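Local coordinates for protein acyl-CoA dehydrogenase (Thermus thermophilus, PDB 2Z1Q) that probably catalyses the FAD-dependent 2,3-dehydrogenation of saturated acyl-CoA thioesters, passing the electrons on to a separate acceptor, at residues B[347-350]-B[351-355]; B[390-393]-B[394-398]; B[401-404]-B[405-409]. One frame throughout, in Å; residues are numbered along the deposited sequence.

Read from the N terminus, the three contacts come in series, and none nests in or crosses another. Each closes only a short turn between residues a few positions apart. Contact 1 forms the first turns of helix 348-372. After that helix the chain turns into helix 383-392, and contact 2 closes the turn at its end. Contact 3 lies on the short helix 401-407. Lys355 of contact 1 joins all three, its NZ hydrogen-bonding both Phe397 O in contact 2 and Asn401 OD1 in contact 3. Contacts 2 and 3 are tied through Arg395 O and Asn401 N, and both reach FAD and the second subunit, whereas contact 1 touches neither and packs within its own subunit.

Contact 1: B[347-350]-B[351-355]; sequences YAVE and ASIIK
Ala351 N meets Tyr347 O at 2.9 Å, the shortest hydrogen bond here, with the donor almost along the C=O axis. Tyr347 occupies the N-cap position, and its carbonyl opens a ladder that illustrates how a helix begins. The next three rungs, Ser352 N to Ala348 O, Ile353 N to Val349 O and Ile354 N to Glu350 O, follow at similar length, the last being the straightest at 170°.

The side chains of the later turn lie close against the carbonyls of the earlier one. Ile354 places its CG1 between its own backbone N and carbonyl carbon (chi1 56°), which brings that methylene to 3.3 Å from Glu350 O. Ile353 runs its CG1 branch alongside Val349 O, and its CD1 ends 4.3 Å from Val349 CG1, a light apolar touch one turn apart. Ser352 OG is hydrogen-bonded to Asn404 OD1, outside this turn.

Glu350 does its work differently. Its chain bends at chi2 (67°), folding the buried carboxylate back toward the start of the helix and bringing OE1 near the backbone N of the same residue. OE2 is hydrogen-bonded by Trp14 NE1, and by a weak bond from Gly12 N. The nearby helix N terminus and these donors would be expected to favour the charged form of the acid. The faces of this turn are packed by helices 252-288, 300-331 and 476-502. It is the regular i to i+4 opening of a long α-helix, set inside the helical C-terminal domain of an acyl-CoA dehydrogenase.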
loop_
_atom_site.group_PDB
_atom_site.type_symbol
_atom_site.label_atom_id
_atom_site.label_comp_id
_atom_site.label_asym_id
_atom_site.label_seq_id
_atom_site.Cartn_x
_atom_site.Cartn_y
_atom_site.Cartn_z
ATOM N N TYR B 347 -13.879 -12.029 24.275
ATOM C CA TYR B 347 -12.725 -11.332 23.716
ATOM C C TYR B 347 -12.964 -10.716 22.333
ATOM O O TYR B 347 -12.055 -10.669 21.494
ATOM C CB TYR B 347 -11.514 -12.274 23.680
ATOM C CG TYR B 347 -11.195 -12.890 25.025
ATOM C CD1 TYR B 347 -11.874 -14.026 25.471
ATOM C CD2 TYR B 347 -10.255 -12.310 25.879
ATOM C CE1 TYR B 347 -11.633 -14.563 26.727
ATOM C CE2 TYR B 347 -10.003 -12.842 27.147
ATOM C CZ TYR B 347 -10.702 -13.968 27.560
ATOM O OH TYR B 347 -10.496 -14.487 28.815
ATOM N N ALA B 348 -14.184 -10.228 22.110
ATOM C CA ALA B 348 -14.564 -9.598 20.848
ATOM C C ALA B 348 -13.612 -8.446 20.536
ATOM O O ALA B 348 -13.190 -8.266 19.397
ATOM C CB ALA B 348 -16.012 -9.086 20.930
ATOM N N VAL B 349 -13.268 -7.672 21.560
ATOM C CA VAL B 349 -12.357 -6.553 21.382
ATOM C C VAL B 349 -10.988 -7.029 20.912
ATOM O O VAL B 349 -10.433 -6.464 19.966
ATOM C CB VAL B 349 -12.230 -5.735 22.684
ATOM C CG1 VAL B 349 -11.204 -4.624 22.508
ATOM C CG2 VAL B 349 -13.585 -5.145 23.035
ATOM N N GLU B 350 -10.447 -8.065 21.551
ATOM C CA GLU B 350 -9.147 -8.602 21.156
ATOM C C GLU B 350 -9.192 -9.122 19.708
ATOM O O GLU B 350 -8.242 -8.941 18.943
ATOM C CB GLU B 350 -8.734 -9.757 22.081
ATOM C CG GLU B 350 -8.318 -9.400 23.511
ATOM C CD GLU B 350 -9.437 -8.854 24.398
ATOM O OE1 GLU B 350 -10.617 -9.236 24.230
ATOM O OE2 GLU B 350 -9.116 -8.042 25.296
ATOM N N ALA B 351 -10.289 -9.781 19.338
ATOM C CA ALA B 351 -10.432 -10.305 17.983
ATOM C C ALA B 351 -10.314 -9.151 16.988
ATOM O O ALA B 351 -9.628 -9.263 15.985
ATOM C CB ALA B 351 -11.773 -11.007 17.816
ATOM N N SER B 352 -10.982 -8.043 17.280
ATOM C CA SER B 352 -10.920 -6.884 16.394
ATOM C C SER B 352 -9.514 -6.296 16.298
ATOM O O SER B 352 -9.075 -5.925 15.208
ATOM C CB SER B 352 -11.897 -5.807 16.856
ATOM O OG SER B 352 -13.241 -6.182 16.604
ATOM N N ILE B 353 -8.807 -6.226 17.431
ATOM C CA ILE B 353 -7.442 -5.687 17.445
ATOM C C ILE B 353 -6.473 -6.478 16.564
ATOM O O ILE B 353 -5.718 -5.892 15.790
ATOM C CB ILE B 353 -6.845 -5.633 18.882
ATOM C CG1 ILE B 353 -7.544 -4.560 19.716
ATOM C CG2 ILE B 353 -5.351 -5.327 18.806
ATOM C CD1 ILE B 353 -7.124 -4.563 21.188
ATOM N N ILE B 354 -6.475 -7.802 16.687
ATOM C CA ILE B 354 -5.582 -8.612 15.870
ATOM C C ILE B 354 -6.038 -8.649 14.412
ATOM O O ILE B 354 -5.235 -8.911 13.519
ATOM C CB ILE B 354 -5.453 -10.062 16.419
ATOM C CG1 ILE B 354 -6.830 -10.705 16.516
ATOM C CG2 ILE B 354 -4.762 -10.059 17.789
ATOM C CD1 ILE B 354 -6.800 -12.080 17.128
ATOM N N LYS B 355 -7.317 -8.374 14.163
ATOM C CA LYS B 355 -7.840 -8.354 12.795
ATOM C C LYS B 355 -7.253 -7.134 12.063
ATOM O O LYS B 355 -6.778 -7.237 10.933
ATOM C CB LYS B 355 -9.381 -8.318 12.822
ATOM C CG LYS B 355 -10.043 -7.602 11.642
ATOM C CD LYS B 355 -9.829 -8.323 10.346
ATOM C CE LYS B 355 -9.584 -7.358 9.172
ATOM N NZ LYS B 355 -10.714 -6.450 8.842
#

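Contact 2: B[390-393]-B[394-398]. With FAD (flavin-adenine dinucleotide), chain D.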
loop_
_atom_site.group_PDB
_atom_site.type_symbol
_atom_site.label_atom_id
_atom_site.label_comp_id
_atom_site.label_asym_id
_atom_site.label_seq_id
_atom_site.Cartn_x
_atom_site.Cartn_y
_atom_site.Cartn_z
ATOM N N ASP B 390 -3.454 -10.158 -3.467
ATOM C CA ASP B 390 -4.281 -10.961 -2.560
ATOM C C ASP B 390 -4.444 -10.309 -1.186
ATOM O O ASP B 390 -5.470 -10.474 -0.521
ATOM C CB ASP B 390 -3.662 -12.355 -2.346
ATOM C CG ASP B 390 -3.674 -13.222 -3.603
ATOM O OD1 ASP B 390 -4.250 -12.795 -4.633
ATOM O OD2 ASP B 390 -3.105 -14.337 -3.556
ATOM N N ALA B 391 -3.420 -9.582 -0.756
ATOM C CA ALA B 391 -3.456 -8.964 0.568
ATOM C C ALA B 391 -4.468 -7.850 0.739
ATOM O O ALA B 391 -5.112 -7.737 1.777
ATOM C CB ALA B 391 -2.081 -8.443 0.923
ATOM N N ARG B 392 -4.582 -7.031 -0.298
ATOM C CA ARG B 392 -5.458 -5.865 -0.304
ATOM C C ARG B 392 -6.879 -6.080 0.260
ATOM O O ARG B 392 -7.416 -5.205 0.953
ATOM C CB ARG B 392 -5.538 -5.306 -1.739
ATOM C CG ARG B 392 -5.508 -3.783 -1.821
ATOM C CD ARG B 392 -6.399 -3.242 -0.763
ATOM N NE ARG B 392 -6.258 -1.839 -0.426
ATOM C CZ ARG B 392 -6.913 -1.318 0.602
ATOM N NH1 ARG B 392 -6.799 -0.033 0.917
ATOM N NH2 ARG B 392 -7.668 -2.118 1.337
ATOM N N ILE B 393 -7.484 -7.229 -0.018
ATOM C CA ILE B 393 -8.847 -7.494 0.455
ATOM C C ILE B 393 -8.981 -7.596 1.979
ATOM O O ILE B 393 -10.030 -7.288 2.544
ATOM C CB ILE B 393 -9.401 -8.795 -0.198
ATOM C CG1 ILE B 393 -10.915 -8.892 0.016
ATOM C CG2 ILE B 393 -8.704 -10.019 0.389
ATOM C CD1 ILE B 393 -11.702 -7.725 -0.572
ATOM N N ASN B 394 -7.910 -7.986 2.653
ATOM C CA ASN B 394 -7.955 -8.154 4.099
ATOM C C ASN B 394 -8.392 -7.000 4.982
ATOM O O ASN B 394 -9.048 -7.229 5.993
ATOM C CB ASN B 394 -6.627 -8.726 4.562
ATOM C CG ASN B 394 -6.414 -10.110 4.012
ATOM O OD1 ASN B 394 -7.274 -10.978 4.170
ATOM N ND2 ASN B 394 -5.292 -10.324 3.341
ATOM N N ARG B 395 -8.062 -5.771 4.600
ATOM C CA ARG B 395 -8.463 -4.600 5.378
ATOM C C ARG B 395 -9.953 -4.302 5.186
ATOM O O ARG B 395 -10.495 -3.364 5.779
ATOM C CB ARG B 395 -7.617 -3.394 4.967
ATOM C CG ARG B 395 -6.146 -3.508 5.377
ATOM C CD ARG B 395 -5.241 -2.732 4.409
ATOM N NE ARG B 395 -5.511 -1.295 4.403
ATOM C CZ ARG B 395 -4.998 -0.445 3.519
ATOM N NH1 ARG B 395 -4.189 -0.868 2.565
ATOM N NH2 ARG B 395 -5.302 0.845 3.591
ATOM N N ILE B 396 -10.614 -5.105 4.357
ATOM C CA ILE B 396 -12.048 -4.936 4.101
ATOM C C ILE B 396 -12.867 -6.070 4.720
ATOM O O ILE B 396 -13.919 -5.818 5.320
ATOM C CB ILE B 396 -12.303 -4.843 2.596
ATOM C CG1 ILE B 396 -11.572 -3.613 2.074
ATOM C CG2 ILE B 396 -13.800 -4.755 2.288
ATOM C CD1 ILE B 396 -11.663 -3.447 0.611
ATOM N N PHE B 397 -12.365 -7.301 4.592
ATOM C CA PHE B 397 -12.977 -8.515 5.146
ATOM C C PHE B 397 -13.220 -8.428 6.657
ATOM O O PHE B 397 -12.507 -7.729 7.373
ATOM C CB PHE B 397 -12.064 -9.737 4.934
ATOM C CG PHE B 397 -12.186 -10.387 3.575
ATOM C CD1 PHE B 397 -13.294 -10.158 2.778
ATOM C CD2 PHE B 397 -11.209 -11.277 3.127
ATOM C CE1 PHE B 397 -13.434 -10.807 1.560
ATOM C CE2 PHE B 397 -11.342 -11.934 1.904
ATOM C CZ PHE B 397 -12.451 -11.704 1.119
ATOM N N GLU B 398 -14.209 -9.183 7.131
ATOM C CA GLU B 398 -14.537 -9.242 8.558
ATOM C C GLU B 398 -14.764 -7.851 9.126
ATOM O O GLU B 398 -14.391 -7.571 10.265
ATOM C CB GLU B 398 -13.386 -9.894 9.341
ATOM C CG GLU B 398 -12.820 -11.160 8.714
ATOM C CD GLU B 398 -13.832 -12.288 8.658
ATOM O OE1 GLU B 398 -13.698 -13.152 7.766
ATOM O OE2 GLU B 398 -14.756 -12.323 9.501
HETATM P PA FAD D . -18.662 0.365 1.286
HETATM O O1A FAD D . -17.763 -0.434 0.492
HETATM O O2A FAD D . -20.254 0.240 1.232
HETATM O O5B FAD D . -18.069 0.976 2.600
HETATM C C5B FAD D . -17.267 2.112 2.282
HETATM C C4B FAD D . -16.954 2.597 3.680
HETATM O O4B FAD D . -17.114 1.840 4.812
HETATM C C3B FAD D . -15.792 3.661 3.933
HETATM O O3B FAD D . -16.230 4.981 3.590
HETATM C C2B FAD D . -15.702 3.338 5.480
HETATM O O2B FAD D . -15.227 4.398 6.317
HETATM C C1B FAD D . -17.174 3.037 5.498
HETATM N N9A FAD D . -17.980 3.024 6.682
HETATM C C8A FAD D . -19.055 2.191 6.799
HETATM N N7A FAD D . -19.649 2.383 7.918
HETATM C C5A FAD D . -18.989 3.335 8.612
HETATM C C6A FAD D . -19.175 3.957 9.883
HETATM N N6A FAD D . -20.230 3.569 10.683
HETATM N N1A FAD D . -18.285 4.916 10.261
HETATM C C2A FAD D . -17.283 5.302 9.477
HETATM N N3A FAD D . -17.104 4.746 8.296
HETATM C C4A FAD D . -17.901 3.782 7.807
HETATM N N1 FAD D . -20.141 -11.141 1.878
HETATM C C2 FAD D . -20.808 -12.192 2.402
HETATM O O2 FAD D . -21.868 -11.980 2.970
HETATM N N3 FAD D . -20.364 -13.470 2.307
HETATM C C4 FAD D . -19.190 -13.794 1.664
HETATM O O4 FAD D . -18.802 -14.934 1.579
HETATM C C4X FAD D . -18.415 -12.688 1.049
HETATM N N5 FAD D . -17.276 -12.893 0.367
HETATM C C5X FAD D . -16.612 -11.866 -0.224
HETATM C C6 FAD D . -15.426 -12.099 -1.008
HETATM C C7 FAD D . -14.785 -11.023 -1.645
HETATM C C7M FAD D . -13.553 -11.283 -2.490
HETATM C C8 FAD D . -15.292 -9.691 -1.504
HETATM C C8M FAD D . -14.637 -8.508 -2.181
HETATM C C9 FAD D . -16.418 -9.457 -0.747
HETATM C C9A FAD D . -17.107 -10.527 -0.098
HETATM N N10 FAD D . -18.284 -10.265 0.637
HETATM C C10 FAD D . -18.981 -11.308 1.212
HETATM C "C1'" FAD D . -18.707 -8.889 0.694
HETATM C "C2'" FAD D . -18.358 -8.152 1.995
HETATM O "O2'" FAD D . -19.051 -8.710 3.102
HETATM C "C3'" FAD D . -18.793 -6.760 1.665
HETATM O "O3'" FAD D . -17.981 -6.312 0.542
HETATM C "C4'" FAD D . -18.604 -5.746 2.758
HETATM O "O4'" FAD D . -19.362 -6.027 3.938
HETATM C "C5'" FAD D . -19.025 -4.505 2.058
HETATM O "O5'" FAD D . -18.905 -3.385 2.779
HETATM P P FAD D . -19.144 -2.322 1.601
HETATM O O1P FAD D . -18.197 -2.659 0.506
HETATM O O2P FAD D . -20.668 -2.412 1.038
HETATM O O3P FAD D . -18.774 -0.898 2.312
HETATM O O HOH W 1 -3.657 -12.296 1.829
#
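Ile393 lays its CG1 over one face of the Phe397 ring, a CH-pi contact 3.5 Å from the ring centroid and only 15° off the normal. The methylene reaches the ring because it stands anti to the backbone N (chi1 -166°), and CD1 continues to 3.4 Å from FAD C8M. Phe397 turns its edge to the flavin, with CE1 3.5 Å from FAD C7. In the backbone of the same turn, Ile393 O accepts two bonds, one from Ile396 N above the carbonyl plane and a straighter one from Phe397 N at 3.1 Å. An alanine at Phe397 would remove the ring, and is likely to leave Ile393 CG1 without its aromatic face and open a gap beside the dimethylbenzene ring of the flavin.

This is the turn that follows helix 383-392 in the acyl-CoA dehydrogenase C-terminal domain, where the FAD pocket meets the dimer interface. Toward that interface, the guanidinium groups of Arg392 and Arg395 stack with centres 3.6 Å apart and planes at 21°. Asp367 of the second subunit serves both cations, Asp363 of their own chain adds a second carboxylate for Arg395, and together they would probably offset the charges.

The watered side, by contrast, is at Asn394, partly exposed, where ND2 donates to a water at 3.0 Å that reaches Asp390 O by a weak bond.

Contact 3: B[401-404]-B[405-409]. With FAD (flavin-adenine dinucleotide), chain D.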
loop_
_atom_site.group_PDB
_atom_site.type_symbol
_atom_site.label_atom_id
_atom_site.label_comp_id
_atom_site.label_asym_id
_atom_site.label_seq_id
_atom_site.Cartn_x
_atom_site.Cartn_y
_atom_site.Cartn_z
ATOM N N ASN B 401 -11.437 -1.987 8.405
ATOM C CA ASN B 401 -10.655 -1.568 9.556
ATOM C C ASN B 401 -11.237 -0.322 10.218
ATOM O O ASN B 401 -10.990 -0.076 11.399
ATOM C CB ASN B 401 -9.198 -1.370 9.150
ATOM C CG ASN B 401 -8.480 -2.693 8.967
ATOM O OD1 ASN B 401 -9.059 -3.753 9.213
ATOM N ND2 ASN B 401 -7.229 -2.645 8.548
ATOM N N GLU B 402 -12.012 0.456 9.458
ATOM C CA GLU B 402 -12.674 1.642 10.006
ATOM C C GLU B 402 -13.714 1.140 11.018
ATOM O O GLU B 402 -13.728 1.566 12.172
ATOM C CB GLU B 402 -13.383 2.447 8.902
ATOM C CG GLU B 402 -12.454 3.190 7.932
ATOM C CD GLU B 402 -11.646 2.269 7.048
ATOM O OE1 GLU B 402 -12.249 1.500 6.270
ATOM O OE2 GLU B 402 -10.404 2.306 7.131
ATOM N N ILE B 403 -14.567 0.213 10.577
ATOM C CA ILE B 403 -15.603 -0.367 11.445
ATOM C C ILE B 403 -14.994 -1.008 12.699
ATOM O O ILE B 403 -15.505 -0.829 13.804
ATOM C CB ILE B 403 -16.469 -1.421 10.677
ATOM C CG1 ILE B 403 -17.820 -0.813 10.305
ATOM C CG2 ILE B 403 -16.725 -2.656 11.530
ATOM C CD1 ILE B 403 -17.717 0.357 9.403
ATOM N N ASN B 404 -13.901 -1.738 12.530
ATOM C CA ASN B 404 -13.248 -2.372 13.671
ATOM C C ASN B 404 -12.636 -1.339 14.611
ATOM O O ASN B 404 -12.689 -1.501 15.831
ATOM C CB ASN B 404 -12.188 -3.356 13.188
ATOM C CG ASN B 404 -12.785 -4.686 12.794
ATOM O OD1 ASN B 404 -13.232 -5.449 13.655
ATOM N ND2 ASN B 404 -12.814 -4.972 11.490
ATOM N N ARG B 405 -12.068 -0.276 14.043
ATOM C CA ARG B 405 -11.469 0.780 14.850
ATOM C C ARG B 405 -12.527 1.456 15.727
ATOM O O ARG B 405 -12.222 1.915 16.826
ATOM C CB ARG B 405 -10.775 1.834 13.975
ATOM C CG ARG B 405 -9.347 1.478 13.540
ATOM C CD ARG B 405 -8.645 2.654 12.865
ATOM N NE ARG B 405 -7.210 2.404 12.731
ATOM C CZ ARG B 405 -6.665 1.602 11.817
ATOM N NH1 ARG B 405 -5.339 1.437 11.795
ATOM N NH2 ARG B 405 -7.415 0.985 10.910
ATOM N N LEU B 406 -13.764 1.532 15.240
ATOM C CA LEU B 406 -14.831 2.153 16.021
ATOM C C LEU B 406 -15.308 1.228 17.143
ATOM O O LEU B 406 -15.801 1.699 18.175
ATOM C CB LEU B 406 -16.012 2.514 15.120
ATOM C CG LEU B 406 -16.026 3.920 14.511
ATOM C CD1 LEU B 406 -14.640 4.314 14.060
ATOM C CD2 LEU B 406 -17.002 3.958 13.348
ATOM N N LEU B 407 -15.148 -0.079 16.939
ATOM C CA LEU B 407 -15.574 -1.069 17.924
ATOM C C LEU B 407 -14.610 -1.254 19.095
ATOM O O LEU B 407 -15.038 -1.437 20.233
ATOM C CB LEU B 407 -15.800 -2.425 17.242
ATOM C CG LEU B 407 -17.137 -2.730 16.550
ATOM C CD1 LEU B 407 -17.517 -1.608 15.599
ATOM C CD2 LEU B 407 -17.022 -4.051 15.799
ATOM N N ILE B 408 -13.314 -1.212 18.816
ATOM C CA ILE B 408 -12.305 -1.401 19.850
ATOM C C ILE B 408 -12.493 -0.482 21.064
ATOM O O ILE B 408 -12.534 -0.951 22.200
ATOM C CB ILE B 408 -10.885 -1.238 19.247
ATOM C CG1 ILE B 408 -10.654 -2.346 18.212
ATOM C CG2 ILE B 408 -9.839 -1.286 20.337
ATOM C CD1 ILE B 408 -9.433 -2.167 17.332
ATOM N N PRO B 409 -12.615 0.836 20.839
ATOM C CA PRO B 409 -12.802 1.774 21.950
ATOM C C PRO B 409 -14.102 1.533 22.721
ATOM O O PRO B 409 -14.311 2.107 23.793
ATOM C CB PRO B 409 -12.787 3.135 21.256
ATOM C CG PRO B 409 -11.885 2.895 20.084
ATOM C CD PRO B 409 -12.389 1.566 19.583
HETATM P PA FAD D . -18.662 0.365 1.286
HETATM O O1A FAD D . -17.763 -0.434 0.492
HETATM O O2A FAD D . -20.254 0.240 1.232
HETATM O O5B FAD D . -18.069 0.976 2.600
HETATM C C5B FAD D . -17.267 2.112 2.282
HETATM C C4B FAD D . -16.954 2.597 3.680
HETATM O O4B FAD D . -17.114 1.840 4.812
HETATM C C3B FAD D . -15.792 3.661 3.933
HETATM O O3B FAD D . -16.230 4.981 3.590
HETATM C C2B FAD D . -15.702 3.338 5.480
HETATM O O2B FAD D . -15.227 4.398 6.317
HETATM C C1B FAD D . -17.174 3.037 5.498
HETATM N N9A FAD D . -17.980 3.024 6.682
HETATM C C8A FAD D . -19.055 2.191 6.799
HETATM N N7A FAD D . -19.649 2.383 7.918
HETATM C C5A FAD D . -18.989 3.335 8.612
HETATM C C6A FAD D . -19.175 3.957 9.883
HETATM N N6A FAD D . -20.230 3.569 10.683
HETATM N N1A FAD D . -18.285 4.916 10.261
HETATM C C2A FAD D . -17.283 5.302 9.477
HETATM N N3A FAD D . -17.104 4.746 8.296
HETATM C C4A FAD D . -17.901 3.782 7.807
HETATM N N1 FAD D . -20.141 -11.141 1.878
HETATM C C2 FAD D . -20.808 -12.192 2.402
HETATM O O2 FAD D . -21.868 -11.980 2.970
HETATM N N3 FAD D . -20.364 -13.470 2.307
HETATM C C4 FAD D . -19.190 -13.794 1.664
HETATM O O4 FAD D . -18.802 -14.934 1.579
HETATM C C4X FAD D . -18.415 -12.688 1.049
HETATM N N5 FAD D . -17.276 -12.893 0.367
HETATM C C5X FAD D . -16.612 -11.866 -0.224
HETATM C C6 FAD D . -15.426 -12.099 -1.008
HETATM C C7 FAD D . -14.785 -11.023 -1.645
HETATM C C7M FAD D . -13.553 -11.283 -2.490
HETATM C C8 FAD D . -15.292 -9.691 -1.504
HETATM C C8M FAD D . -14.637 -8.508 -2.181
HETATM C C9 FAD D . -16.418 -9.457 -0.747
HETATM C C9A FAD D . -17.107 -10.527 -0.098
HETATM N N10 FAD D . -18.284 -10.265 0.637
HETATM C C10 FAD D . -18.981 -11.308 1.212
HETATM C "C1'" FAD D . -18.707 -8.889 0.694
HETATM C "C2'" FAD D . -18.358 -8.152 1.995
HETATM O "O2'" FAD D . -19.051 -8.710 3.102
HETATM C "C3'" FAD D . -18.793 -6.760 1.665
HETATM O "O3'" FAD D . -17.981 -6.312 0.542
HETATM C "C4'" FAD D . -18.604 -5.746 2.758
HETATM O "O4'" FAD D . -19.362 -6.027 3.938
HETATM C "C5'" FAD D . -19.025 -4.505 2.058
HETATM O "O5'" FAD D . -18.905 -3.385 2.779
HETATM P P FAD D . -19.144 -2.322 1.601
HETATM O O1P FAD D . -18.197 -2.659 0.506
HETATM O O2P FAD D . -20.668 -2.412 1.038
HETATM O O3P FAD D . -18.774 -0.898 2.312
#
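Backbone bonds come first: Arg405 N donates to Asn401 O at 2.9 Å, Leu406 N to Glu402 O at 3.1 Å, and Ile408 N to Asn404 O, also at 3.1 Å.

Packing against the polar backbone is the second kind. Arg405 CG sits 3.1 Å from Asn401 O, and the chain runs extended from CG to NE before turning, which brings Asn401 CB near the plane of the guanidinium, at its edge, 3.4 Å from NH2. The charged end is used elsewhere, in salt bridges to Glu360 and Asp484.

Most of these residues belong to the short helix 401-407, which in this acyl-CoA dehydrogenase borders the adenosine half of the FAD. The cofactor contacts are made by three side chains. Ile403 CD1 reaches the adenine at FAD N7A, 3.2 Å away, and Leu406 CD2 approaches its other ring at FAD N1A, 3.5 Å away. Glu402 CG passes 3.4 Å from the ribose hydroxyl FAD O2B.

A bend at chi2 (68°) turns the Glu402 carboxylate away from the ribose and toward the second subunit, where OE2 meets Lys305 in a salt bridge and OE1 meets Gln371 in a hydrogen bond.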